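Local coordinates for cell division protein FtsZ 1 (Methanocaldococcus jannaschii, PDB 2VAP) that probably forms the contractile Z ring at the future division site, polymerising in a GTP-dependent manner as a tubulin-like GTPase that binds and hydrolyses GTP, at residues G99-G104 against T135-A140; A156-P161 against E175-L180. All coordinates share one frame; numbering follows the deposited sequence.

Contact 1: G99-G104 against T135-A140; sequences GNPKIG and TGTGSA. With GDP (guanosine-5'-diphosphate), chain B.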
# COMPACT_ATOMS: atom_id res chain seq x y z
N GLY A 99 -12.92 -19.06 1.83
CA GLY A 99 -11.66 -19.21 1.10
C GLY A 99 -11.79 -19.38 -0.40
O GLY A 99 -10.80 -19.63 -1.08
N ASN A 100 -13.01 -19.24 -0.92
CA ASN A 100 -13.26 -19.38 -2.36
C ASN A 100 -13.29 -18.01 -3.05
O ASN A 100 -14.22 -17.23 -2.84
CB ASN A 100 -14.58 -20.14 -2.60
CG ASN A 100 -14.74 -20.59 -4.05
OD1 ASN A 100 -14.11 -20.06 -4.97
ND2 ASN A 100 -15.60 -21.59 -4.26
N PRO A 101 -12.27 -17.72 -3.88
CA PRO A 101 -12.18 -16.43 -4.58
C PRO A 101 -13.37 -16.14 -5.49
O PRO A 101 -13.75 -14.98 -5.65
CB PRO A 101 -10.89 -16.56 -5.40
CG PRO A 101 -10.10 -17.61 -4.70
CD PRO A 101 -11.12 -18.59 -4.20
N LYS A 102 -13.94 -17.19 -6.09
CA LYS A 102 -15.11 -17.03 -6.96
C LYS A 102 -16.32 -16.45 -6.22
O LYS A 102 -17.08 -15.67 -6.79
CB LYS A 102 -15.47 -18.37 -7.62
CG LYS A 102 -14.50 -18.81 -8.71
CD LYS A 102 -14.99 -20.04 -9.47
CE LYS A 102 -14.72 -21.33 -8.70
NZ LYS A 102 -15.17 -22.52 -9.46
N ILE A 103 -16.48 -16.84 -4.96
CA ILE A 103 -17.55 -16.31 -4.11
C ILE A 103 -17.31 -14.83 -3.78
O ILE A 103 -18.23 -14.02 -3.85
CB ILE A 103 -17.75 -17.15 -2.82
CG1 ILE A 103 -18.15 -18.59 -3.18
CG2 ILE A 103 -18.79 -16.51 -1.91
CD1 ILE A 103 -18.25 -19.54 -1.99
N GLY A 104 -16.06 -14.50 -3.44
CA GLY A 104 -15.67 -13.12 -3.18
C GLY A 104 -15.85 -12.21 -4.38
O GLY A 104 -16.30 -11.07 -4.24
N THR A 135 -12.63 -13.73 0.07
CA THR A 135 -13.16 -12.37 -0.07
C THR A 135 -12.14 -11.41 -0.68
O THR A 135 -12.42 -10.76 -1.69
CB THR A 135 -13.69 -11.83 1.28
OG1 THR A 135 -14.64 -12.76 1.82
CG2 THR A 135 -14.37 -10.47 1.09
N GLY A 136 -10.96 -11.33 -0.07
CA GLY A 136 -9.90 -10.45 -0.55
C GLY A 136 -9.48 -10.75 -1.98
O GLY A 136 -9.54 -9.88 -2.85
N THR A 137 -9.08 -12.00 -2.22
CA THR A 137 -8.63 -12.45 -3.54
C THR A 137 -9.68 -12.20 -4.62
O THR A 137 -9.35 -11.80 -5.74
CB THR A 137 -8.27 -13.95 -3.52
OG1 THR A 137 -7.49 -14.26 -2.35
CG2 THR A 137 -7.48 -14.33 -4.76
N GLY A 138 -10.95 -12.43 -4.28
CA GLY A 138 -12.04 -12.27 -5.22
C GLY A 138 -12.47 -10.84 -5.46
O GLY A 138 -12.70 -10.43 -6.60
N SER A 139 -12.59 -10.06 -4.38
CA SER A 139 -13.16 -8.72 -4.45
C SER A 139 -12.16 -7.62 -4.85
O SER A 139 -12.55 -6.65 -5.49
CB SER A 139 -13.84 -8.34 -3.13
OG SER A 139 -12.90 -8.20 -2.08
N ALA A 140 -10.90 -7.79 -4.47
CA ALA A 140 -9.87 -6.78 -4.75
C ALA A 140 -9.78 -6.36 -6.23
O ALA A 140 -9.78 -5.16 -6.51
CB ALA A 140 -8.49 -7.23 -4.22
PB GDP B . -10.50 -13.60 3.29
O1B GDP B . -11.33 -14.71 2.69
O2B GDP B . -11.29 -12.92 4.38
O3B GDP B . -10.14 -12.61 2.21
O3A GDP B . -9.16 -14.27 3.90
PA GDP B . -8.21 -13.55 4.98
O1A GDP B . -8.15 -12.06 4.78
O2A GDP B . -8.62 -13.90 6.39
O5' GDP B . -6.78 -14.21 4.66
C5' GDP B . -6.22 -14.10 3.36
C4' GDP B . -4.70 -14.05 3.47
O4' GDP B . -4.31 -12.95 4.31
C3' GDP B . -4.15 -15.30 4.13
O3' GDP B . -3.77 -16.28 3.15
C2' GDP B . -2.97 -14.80 4.94
O2' GDP B . -1.77 -14.86 4.17
C1' GDP B . -3.30 -13.35 5.23
N9 GDP B . -3.78 -13.15 6.63
C8 GDP B . -4.63 -13.92 7.33
N7 GDP B . -4.84 -13.42 8.58
C5 GDP B . -4.12 -12.29 8.68
C6 GDP B . -3.87 -11.25 9.71
O6 GDP B . -4.42 -11.32 10.83
N1 GDP B . -3.04 -10.24 9.41
C2 GDP B . -2.43 -10.13 8.21
N2 GDP B . -1.61 -9.08 7.97
N3 GDP B . -2.61 -11.05 7.22
C4 GDP B . -3.42 -12.12 7.39

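Contact 2: A156-P161 against E175-L180; sequences AVVTLP and EGLERL. With GDP (guanosine-5'-diphosphate), chain B.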
# COMPACT_ATOMS: atom_id res chain seq x y z
N ALA A 156 -2.86 -0.93 -5.80
CA ALA A 156 -3.09 -2.05 -4.90
C ALA A 156 -1.86 -2.26 -4.02
O ALA A 156 -0.73 -2.18 -4.49
CB ALA A 156 -3.42 -3.31 -5.67
N VAL A 157 -2.11 -2.50 -2.73
CA VAL A 157 -1.05 -2.88 -1.79
C VAL A 157 -1.50 -4.18 -1.14
O VAL A 157 -2.37 -4.18 -0.27
CB VAL A 157 -0.78 -1.79 -0.72
CG1 VAL A 157 0.38 -2.20 0.18
CG2 VAL A 157 -0.49 -0.44 -1.38
N VAL A 158 -0.91 -5.28 -1.59
CA VAL A 158 -1.38 -6.61 -1.21
C VAL A 158 -0.24 -7.52 -0.75
O VAL A 158 0.91 -7.33 -1.14
CB VAL A 158 -2.15 -7.30 -2.38
CG1 VAL A 158 -3.45 -6.57 -2.68
CG2 VAL A 158 -1.28 -7.39 -3.64
N THR A 159 -0.59 -8.51 0.08
CA THR A 159 0.38 -9.52 0.50
C THR A 159 0.13 -10.85 -0.19
O THR A 159 -1.00 -11.18 -0.56
CB THR A 159 0.36 -9.75 2.03
OG1 THR A 159 -0.93 -10.23 2.43
CG2 THR A 159 0.69 -8.47 2.78
N LEU A 160 1.21 -11.61 -0.37
CA LEU A 160 1.12 -13.01 -0.76
C LEU A 160 1.32 -13.85 0.50
O LEU A 160 2.08 -13.45 1.38
CB LEU A 160 2.17 -13.35 -1.82
CG LEU A 160 2.04 -12.70 -3.20
CD1 LEU A 160 3.25 -13.03 -4.05
CD2 LEU A 160 0.76 -13.12 -3.91
N PRO A 161 0.64 -15.01 0.59
CA PRO A 161 0.66 -15.82 1.81
C PRO A 161 2.02 -16.43 2.15
O PRO A 161 2.90 -16.53 1.28
CB PRO A 161 -0.36 -16.93 1.52
CG PRO A 161 -0.38 -17.03 0.04
CD PRO A 161 -0.19 -15.63 -0.46
N GLU A 175 -3.41 -16.21 -8.78
CA GLU A 175 -4.49 -16.00 -9.75
C GLU A 175 -5.16 -14.65 -9.53
O GLU A 175 -5.49 -13.95 -10.48
CB GLU A 175 -5.52 -17.13 -9.69
CG GLU A 175 -5.03 -18.45 -10.29
CD GLU A 175 -6.05 -19.58 -10.20
OE1 GLU A 175 -7.07 -19.42 -9.49
OE2 GLU A 175 -5.83 -20.63 -10.83
N GLY A 176 -5.33 -14.28 -8.25
CA GLY A 176 -5.85 -12.97 -7.87
C GLY A 176 -4.92 -11.84 -8.23
O GLY A 176 -5.36 -10.75 -8.61
N LEU A 177 -3.61 -12.09 -8.11
CA LEU A 177 -2.59 -11.11 -8.47
C LEU A 177 -2.60 -10.82 -9.97
O LEU A 177 -2.40 -9.68 -10.39
CB LEU A 177 -1.21 -11.60 -8.02
CG LEU A 177 -0.04 -10.60 -7.96
CD1 LEU A 177 -0.24 -9.56 -6.85
CD2 LEU A 177 1.27 -11.34 -7.75
N GLU A 178 -2.85 -11.86 -10.76
CA GLU A 178 -2.97 -11.74 -12.22
C GLU A 178 -4.19 -10.90 -12.61
O GLU A 178 -4.12 -10.08 -13.53
CB GLU A 178 -3.03 -13.13 -12.87
CG GLU A 178 -3.01 -13.13 -14.40
CD GLU A 178 -1.69 -12.64 -14.99
OE1 GLU A 178 -1.72 -11.91 -16.00
OE2 GLU A 178 -0.62 -12.98 -14.43
N ARG A 179 -5.30 -11.10 -11.90
CA ARG A 179 -6.53 -10.33 -12.13
C ARG A 179 -6.38 -8.87 -11.72
O ARG A 179 -6.89 -7.98 -12.39
CB ARG A 179 -7.72 -10.97 -11.42
CG ARG A 179 -8.12 -12.34 -11.95
CD ARG A 179 -9.49 -12.78 -11.45
NE ARG A 179 -9.58 -12.79 -9.99
CZ ARG A 179 -9.25 -13.82 -9.21
NH1 ARG A 179 -8.79 -14.95 -9.74
NH2 ARG A 179 -9.38 -13.72 -7.90
N LEU A 180 -5.67 -8.63 -10.61
CA LEU A 180 -5.38 -7.28 -10.14
C LEU A 180 -4.53 -6.49 -11.14
O LEU A 180 -4.78 -5.31 -11.38
CB LEU A 180 -4.67 -7.31 -8.78
CG LEU A 180 -5.51 -7.28 -7.49
CD1 LEU A 180 -4.61 -7.53 -6.29
CD2 LEU A 180 -6.26 -5.97 -7.34
PB GDP B . -10.50 -13.60 3.29
O1B GDP B . -11.33 -14.71 2.69
O2B GDP B . -11.29 -12.92 4.38
O3B GDP B . -10.14 -12.61 2.21
O3A GDP B . -9.16 -14.27 3.90
PA GDP B . -8.21 -13.55 4.98
O1A GDP B . -8.15 -12.06 4.78
O2A GDP B . -8.62 -13.90 6.39
O5' GDP B . -6.78 -14.21 4.66
C5' GDP B . -6.22 -14.10 3.36
C4' GDP B . -4.70 -14.05 3.47
O4' GDP B . -4.31 -12.95 4.31
C3' GDP B . -4.15 -15.30 4.13
O3' GDP B . -3.77 -16.28 3.15
C2' GDP B . -2.97 -14.80 4.94
O2' GDP B . -1.77 -14.86 4.17
C1' GDP B . -3.30 -13.35 5.23
N9 GDP B . -3.78 -13.15 6.63
C8 GDP B . -4.63 -13.92 7.33
N7 GDP B . -4.84 -13.42 8.58
C5 GDP B . -4.12 -12.29 8.68
C6 GDP B . -3.87 -11.25 9.71
O6 GDP B . -4.42 -11.32 10.83
N1 GDP B . -3.04 -10.24 9.41
C2 GDP B . -2.43 -10.13 8.21
N2 GDP B . -1.61 -9.08 7.97
N3 GDP B . -2.61 -11.05 7.22
C4 GDP B . -3.42 -12.12 7.39

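Contact 1: G99-G104 against T135-A140
Thr-135 O, at the start of helix 135-149 beside Gly-104, is gripped twice by one residue: Ser-139 OG reaches it at 2.6 Å and Ser-139 N at 2.8 Å. With chi1 at 67°, OG sits between its own backbone N and carbonyl carbon and turns back over the preceding turn; it meets the oxygen from above the carbonyl plane. That leaves Ser-139 CB against Gly-104 O, 3.8 Å away. Backbone meets backbone in the middle of the contact. Gly-104 CA lies 4.1 Å from Thr-135 CA, and Gly-138, also without a side chain, brings its CA to 3.2 Å from Pro-101 O in a CA-H...O contact. On the flank, Pro-101 and Thr-137 run alongside each other in the same direction, with Pro-101 CB 4.1 Å from Thr-137 CG2. Thr-137 OG1 is used elsewhere, bonding to Gly-133 O and Gly-132 N in the glycine-rich loop, while Asn-100 caps helix 101-110 by accepting from Lys-102 N through OD1. The first turn of helix 135-149 also faces the nucleotide: Gly-136 N donates to GDP O3B at 2.7 Å, nearly straight at 165°, and Thr-135 N to GDP O1B at 3.1 Å. This is the GGGTGTG tubulin/FtsZ signature at work. Its backbone amides hold the beta-phosphate at a helix N-terminus, whose dipole probably helps to offset the negative charge, while Gly-138, facing Gly-104 of helix 101-110, lets the two helices meet almost main chain to main chain.

Contact 2: A156-P161 against E175-L180
Leu-177 and Val-158 meet because of how each is turned at its first torsion. In Leu-177, CG is anti to the backbone N (chi1 -164°), which carries the branched end toward the strand; in Val-158, chi1 of -67° sets CG1 beside the backbone N and CG2 between the N and the carbonyl carbon, which turns each methyl to a different leucine. Val-158 CG2 rests 4.0 Å from Leu-177 CD1, the two side chains slanting past one another. Its other branch, CG1, meets Leu-180 CD1 tip to tip at 3.9 Å. The second methyl of each leucine extends the contact along the strand: Leu-180 CD2 packs on Ala-156 CB at 4.2 Å, and Leu-177 CD2 on Leu-160 CD2 at 4.3 Å. The interface is thus wholly aliphatic and buried. Strand and helix run nearly antiparallel, at 160°, with their axes 10.5 Å apart at closest approach. Just past the strand, Pro-161 CA lies 3.5 Å from GDP O2', at the ribose end of the pocket. Helix 167-181 is the connection of a beta-alpha-beta unit: it runs back along the sheet so that the chain can enter the adjacent parallel strand 186-191, to which Val-158 is hydrogen-bonded through Val-188 and Ile-190. On its other edge, strand 153-160 is hydrogen-bonded from Val-157 to Ile-127 of strand 124-130. Helix 135-149 lies alongside helix 167-181, its Ala-140 and Ala-144 against Leu-180.

How the contacts relate
From the N terminus, contact 1 comes first: it closes a loop that runs through the rest of helix 101-110, helix 112-119 and strand 124-130, then returns to the start of helix 135-149. That helix leads into strand 153-160, where contact 2 opens; its shorter loop, which holds the GTP-binding residues Glu-165 and Arg-169, closes on helix 167-181. The two are in series, neither nested nor crossed. Yet they touch in space, where Arg-179 NH2 probably hydrogen-bonds Thr-137 O at 2.9 Å. Contact 1 joins helix 101-110 to helix 135-149, the Arg-179 bond joins that helix to 167-181, and contact 2 fixes 167-181 on the parallel sheet, with GDP touched by 135-140 and 156-161.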